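Local coordinates for protein fructosyl amine: oxygen oxidoreductase (Aspergillus fumigatus, PDB 3DJE) that oxidatively deglycates fructosyl amino acids as an FAD-dependent fructosamine oxidase (amadoriase II) of the MSOX/MTOX family, at residues A[19-24]-A[376-381]; A[229-234]-A[358-363]. One frame throughout, in Å; residues are numbered along the deposited sequence. Where two conformers were deposited one is given.

Contact 1: A[19-24]-A[376-381]; sequences TSTALH and LIVDAM
Thr21 and Ile377 have similar first torsions, which turn OG1 and CD1 toward each other. In Thr21 (chi1 -58°) OG1 lies beside the backbone N and CG2 anti to it. In Ile377 (chi1 -65°) CG1 takes the place beside the N, and an extended chi2 carries CD1 on toward the threonine. The two side chains cross at about a right angle, joining helix 16-27, the first helix of the Rossmann-type FAD-binding fold after the glycine-rich turn, to helix 373-382, which follows strand 356-360 of the same fold. The axes of the short helical segments come within 9.3 Å, with a crossing angle of -68°, and no hydrogen bond links them.

The isoleucine holds the threonine hydroxyl between its two arms: Thr21 OG1 stands 3.2 Å from Ile377 CD1, a close approach, and 3.5 Å from Ile377 CG2. This oxygen is nevertheless satisfied, because it bonds back to the carbonyl of Trp17, one turn earlier in its own helix; the surface it offers across the contact is met by hydrocarbon. Phe214 of strand 212-215 touches both Thr21 and Ile377, so the pair rests on the FAD-domain sheet.

One residue further on, Val378 sends CG2 toward the next turn of helix 16-27, reaching the backbone and CB of His24. The imidazole NE2 is bonded to Pro371 O, in the loop leading into helix 373-382. Ser20 OG lies in the imidazole plane, at the ring's edge, and is hydrogen-bonded to Leu370 O and Gly374 N. The methyl Val378 CG2 sits 4.2 Å from Thr21 O.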
loop_
_atom_site.group_PDB
_atom_site.type_symbol
_atom_site.label_atom_id
_atom_site.label_comp_id
_atom_site.label_asym_id
_atom_site.label_seq_id
_atom_site.Cartn_x
_atom_site.Cartn_y
_atom_site.Cartn_z
ATOM N N THR A 19 -7.621 5.335 -8.581
ATOM C CA THR A 19 -8.419 4.424 -9.401
ATOM C C THR A 19 -9.715 4.043 -8.681
ATOM O O THR A 19 -10.798 4.036 -9.298
ATOM C CB THR A 19 -7.619 3.203 -9.858
ATOM O OG1 THR A 19 -6.591 3.647 -10.743
ATOM C CG2 THR A 19 -8.498 2.198 -10.612
ATOM N N SER A 20 -9.618 3.752 -7.378
ATOM C CA SER A 20 -10.825 3.436 -6.594
ATOM C C SER A 20 -11.833 4.595 -6.674
ATOM O O SER A 20 -13.059 4.399 -6.879
ATOM C CB SER A 20 -10.483 3.179 -5.129
ATOM O OG SER A 20 -11.596 2.570 -4.496
ATOM N N THR A 21 -11.309 5.809 -6.517
ATOM C CA THR A 21 -12.130 7.005 -6.587
ATOM C C THR A 21 -12.781 7.152 -7.970
ATOM O O THR A 21 -13.983 7.432 -8.068
ATOM C CB THR A 21 -11.326 8.252 -6.190
ATOM O OG1 THR A 21 -10.813 8.078 -4.862
ATOM C CG2 THR A 21 -12.236 9.474 -6.172
ATOM N N ALA A 22 -11.995 6.950 -9.031
ATOM C CA ALA A 22 -12.515 7.027 -10.400
ATOM C C ALA A 22 -13.662 6.040 -10.617
ATOM O O ALA A 22 -14.719 6.394 -11.155
ATOM C CB ALA A 22 -11.395 6.788 -11.399
ATOM N N LEU A 23 -13.452 4.807 -10.158
ATOM C CA LEU A 23 -14.450 3.748 -10.277
ATOM C C LEU A 23 -15.729 4.116 -9.553
ATOM O O LEU A 23 -16.832 3.991 -10.120
ATOM C CB LEU A 23 -13.885 2.432 -9.735
ATOM C CG LEU A 23 -14.877 1.262 -9.760
ATOM C CD1 LEU A 23 -15.287 0.926 -11.204
ATOM C CD2 LEU A 23 -14.267 0.050 -9.034
ATOM N N HIS A 24 -15.594 4.575 -8.306
ATOM C CA HIS A 24 -16.775 4.900 -7.514
ATOM C C HIS A 24 -17.498 6.146 -7.993
ATOM O O HIS A 24 -18.729 6.183 -7.958
ATOM C CB HIS A 24 -16.460 4.887 -6.029
ATOM C CG HIS A 24 -16.262 3.504 -5.509
ATOM N ND1 HIS A 24 -17.312 2.628 -5.334
ATOM C CD2 HIS A 24 -15.138 2.822 -5.179
ATOM C CE1 HIS A 24 -16.847 1.473 -4.882
ATOM N NE2 HIS A 24 -15.531 1.564 -4.788
ATOM N N LEU A 376 -15.567 6.199 0.135
ATOM C CA LEU A 376 -15.309 7.100 1.252
ATOM C C LEU A 376 -14.740 8.445 0.762
ATOM O O LEU A 376 -15.082 9.500 1.278
ATOM C CB LEU A 376 -14.362 6.444 2.260
ATOM C CG LEU A 376 -14.091 7.226 3.543
ATOM C CD1 LEU A 376 -15.397 7.480 4.353
ATOM C CD2 LEU A 376 -13.041 6.484 4.381
ATOM N N ILE A 377 -13.903 8.391 -0.266
ATOM C CA ILE A 377 -13.326 9.605 -0.839
ATOM C C ILE A 377 -14.415 10.430 -1.559
ATOM O O ILE A 377 -14.461 11.671 -1.460
ATOM C CB ILE A 377 -12.130 9.274 -1.785
ATOM C CG1 ILE A 377 -10.971 8.637 -0.977
ATOM C CG2 ILE A 377 -11.683 10.536 -2.552
ATOM C CD1 ILE A 377 -9.932 7.899 -1.823
ATOM N N VAL A 378 -15.299 9.738 -2.277
ATOM C CA VAL A 378 -16.465 10.417 -2.892
ATOM C C VAL A 378 -17.384 10.986 -1.791
ATOM O O VAL A 378 -17.865 12.108 -1.900
ATOM C CB VAL A 378 -17.214 9.525 -3.890
ATOM C CG1 VAL A 378 -18.450 10.259 -4.463
ATOM C CG2 VAL A 378 -16.285 9.152 -5.052
ATOM N N ASP A 379 -17.619 10.211 -0.729
ATOM C CA ASP A 379 -18.397 10.716 0.396
ATOM C C ASP A 379 -17.816 12.023 0.948
ATOM O O ASP A 379 -18.552 12.948 1.286
ATOM C CB ASP A 379 -18.487 9.669 1.497
ATOM C CG ASP A 379 -19.491 8.559 1.187
ATOM O OD1 ASP A 379 -20.291 8.665 0.216
ATOM O OD2 ASP A 379 -19.483 7.564 1.949
ATOM N N ALA A 380 -16.491 12.104 1.027
ATOM C CA ALA A 380 -15.852 13.325 1.505
ATOM C C ALA A 380 -16.195 14.503 0.595
ATOM O O ALA A 380 -16.544 15.580 1.073
ATOM C CB ALA A 380 -14.346 13.135 1.625
HETATM N N MSE A 381 -16.110 14.298 -0.718
HETATM C CA MSE A 381 -16.460 15.363 -1.661
HETATM C C MSE A 381 -17.900 15.804 -1.440
HETATM O O MSE A 381 -18.192 17.001 -1.392
HETATM C CB MSE A 381 -16.263 14.932 -3.118
HETATM C CG MSE A 381 -16.487 16.084 -4.098
HETATM SE SE MSE A 381 -16.927 15.602 -5.942
HETATM C CE MSE A 381 -18.383 14.352 -5.650
#

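Contact 2: A[229-234]-A[358-363]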
loop_
_atom_site.group_PDB
_atom_site.type_symbol
_atom_site.label_atom_id
_atom_site.label_comp_id
_atom_site.label_asym_id
_atom_site.label_seq_id
_atom_site.Cartn_x
_atom_site.Cartn_y
_atom_site.Cartn_z
ATOM N N ASN A 229 3.142 18.805 7.778
ATOM C CA ASN A 229 3.870 17.661 8.331
ATOM C C ASN A 229 3.020 16.412 8.532
ATOM O O ASN A 229 3.455 15.475 9.190
ATOM C CB ASN A 229 4.627 18.032 9.625
ATOM C CG ASN A 229 5.633 19.154 9.405
ATOM O OD1 ASN A 229 6.359 19.171 8.401
ATOM N ND2 ASN A 229 5.664 20.107 10.328
ATOM N N GLN A 230 1.827 16.380 7.941
ATOM C CA GLN A 230 0.961 15.197 8.119
ATOM C C GLN A 230 1.435 13.943 7.384
ATOM O O GLN A 230 1.060 12.833 7.776
ATOM C CB GLN A 230 -0.479 15.494 7.723
ATOM C CG GLN A 230 -1.243 16.358 8.707
ATOM C CD GLN A 230 -2.599 16.722 8.165
ATOM O OE1 GLN A 230 -3.579 16.011 8.390
ATOM N NE2 GLN A 230 -2.663 17.823 7.419
ATOM N N LEU A 231 2.241 14.102 6.333
ATOM C CA LEU A 231 2.665 12.926 5.547
ATOM C C LEU A 231 4.171 12.688 5.594
ATOM O O LEU A 231 4.941 13.622 5.396
ATOM C CB LEU A 231 2.206 13.041 4.084
ATOM C CG LEU A 231 0.705 13.195 3.781
ATOM C CD1 LEU A 231 0.502 13.388 2.275
ATOM C CD2 LEU A 231 -0.061 11.977 4.272
ATOM N N ARG A 232 4.586 11.444 5.828
ATOM C CA ARG A 232 5.993 11.063 5.710
ATOM C C ARG A 232 6.127 10.034 4.588
ATOM O O ARG A 232 5.853 8.841 4.805
ATOM C CB ARG A 232 6.534 10.460 7.019
ATOM C CG ARG A 232 8.036 10.134 6.939
ATOM C CD ARG A 232 8.514 9.322 8.157
ATOM N NE ARG A 232 7.945 7.972 8.168
ATOM C CZ ARG A 232 8.058 7.116 9.183
ATOM N NH1 ARG A 232 8.704 7.482 10.294
ATOM N NH2 ARG A 232 7.502 5.902 9.110
ATOM N N PRO A 233 6.546 10.474 3.387
ATOM C CA PRO A 233 6.850 9.502 2.335
ATOM C C PRO A 233 7.915 8.517 2.807
ATOM O O PRO A 233 8.979 8.933 3.288
ATOM C CB PRO A 233 7.353 10.373 1.182
ATOM C CG PRO A 233 6.685 11.677 1.394
ATOM C CD PRO A 233 6.716 11.856 2.904
ATOM N N THR A 234 7.613 7.221 2.687
ATOM C CA THR A 234 8.475 6.157 3.215
ATOM C C THR A 234 8.417 4.963 2.267
ATOM O O THR A 234 7.383 4.714 1.625
ATOM C CB THR A 234 8.042 5.754 4.641
ATOM O OG1 THR A 234 7.804 6.936 5.413
ATOM C CG2 THR A 234 9.138 4.936 5.327
ATOM N N LEU A 358 -8.814 15.475 -0.396
ATOM C CA LEU A 358 -7.629 14.665 -0.128
ATOM C C LEU A 358 -8.015 13.204 -0.061
ATOM O O LEU A 358 -8.984 12.863 0.605
ATOM C CB LEU A 358 -6.995 15.049 1.223
ATOM C CG LEU A 358 -6.270 16.403 1.363
ATOM C CD1 LEU A 358 -5.476 16.751 0.100
ATOM C CD2 LEU A 358 -7.254 17.496 1.716
ATOM N N GLY A 359 -7.262 12.340 -0.730
ATOM C CA GLY A 359 -7.427 10.910 -0.529
ATOM C C GLY A 359 -6.049 10.306 -0.421
ATOM O O GLY A 359 -5.503 9.810 -1.403
ATOM N N CYS A 360 -5.462 10.409 0.764
ATOM C CA CYS A 360 -4.085 9.949 0.943
ATOM C C CYS A 360 -3.753 9.536 2.368
ATOM O O CYS A 360 -4.648 9.236 3.151
ATOM C CB CYS A 360 -3.079 10.962 0.417
ATOM S SG CYS A 360 -3.332 12.558 1.119
ATOM N N GLY A 361 -2.455 9.481 2.668
ATOM C CA GLY A 361 -1.977 8.945 3.939
ATOM C C GLY A 361 -2.364 7.489 4.166
ATOM O O GLY A 361 -2.722 7.100 5.270
ATOM N N ALA A 362 -2.266 6.675 3.115
ATOM C CA ALA A 362 -2.588 5.244 3.223
ATOM C C ALA A 362 -1.664 4.492 4.187
ATOM O O ALA A 362 -1.962 3.355 4.584
ATOM C CB ALA A 362 -2.572 4.590 1.850
ATOM N N SER A 363 -0.548 5.119 4.563
ATOM C CA SER A 363 0.249 4.653 5.714
ATOM C C SER A 363 0.739 3.196 5.583
ATOM O O SER A 363 0.835 2.444 6.575
ATOM C CB SER A 363 -0.527 4.894 7.019
ATOM O OG SER A 363 -0.781 6.284 7.208
#
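Leu231 meets Cys360 and Gly361 by van der Waals contact alone, at the place where strand 356-360 of the FAD-domain sheet runs out beside the lead-in to strand 232-242 of the other large sheet. With chi1 -58° and an extended chi2, the leucine holds its two methyls out toward the partner segment, and each has its own target. CD2 lands on the backbone of Gly361, 3.6 Å from its CA and 3.8 Å from its N. CD1 goes to the thiol instead, 4.1 Å from Cys360 SG. That sulfur sits between its own backbone N and carbonyl carbon (chi1 54°). Gly361 has positive phi and no side chain, which lets CD2 come close to its backbone.

Polar bonds stay within each segment or go elsewhere. Ser363 OG donates to Gly361 O at 2.9 Å, from above the carbonyl plane, and also bonds to Thr340 N. In segment 229-234, Thr234 OG1 gives its hydrogen to Arg232 O at 2.8 Å and accepts from Arg232 NE at 2.9 Å; the N-H...O angle is 139° and the oxygen is tilted from the guanidinium plane. The same arginine forms a salt bridge to Asp339 through NH2, while NH1 bonds to the carbonyls of Trp405 and Asp407.

Beyond Gly361 the loop reaches the cofactor, since Ala362 touches FAD. With no polar bond between the two segments, their mutual fit rests on methyl, sulfur and glycine backbone surfaces, while hydrogen bonds within each segment and to outside residues hold the Gly361-Ser363 turn and the Arg232 side chain.

The centres of the two contacts lie 17 Å apart, but they share one stretch of chain: strand 356-360, which supplies 358-360 to contact 2, is followed by helix 373-382, which supplies 376-381 to contact 1. They touch directly where Ile377 CD1 packs 4.1 Å from Gly359 CA. Along the chain the order is 19-24, 229-234, 358-363, 376-381, so contact 1 brackets contact 2. Contact 1 ties two helices together on the six-stranded FAD-binding sheet; contact 2 sets the end of strand 356-360 and Gly361 against Leu231, just ahead of strand 232-242 of the ten-stranded sheet. Late-sequence strand 356-360 and helix 373-382 thus pack with the N-terminal Rossmann-type elements, near FAD.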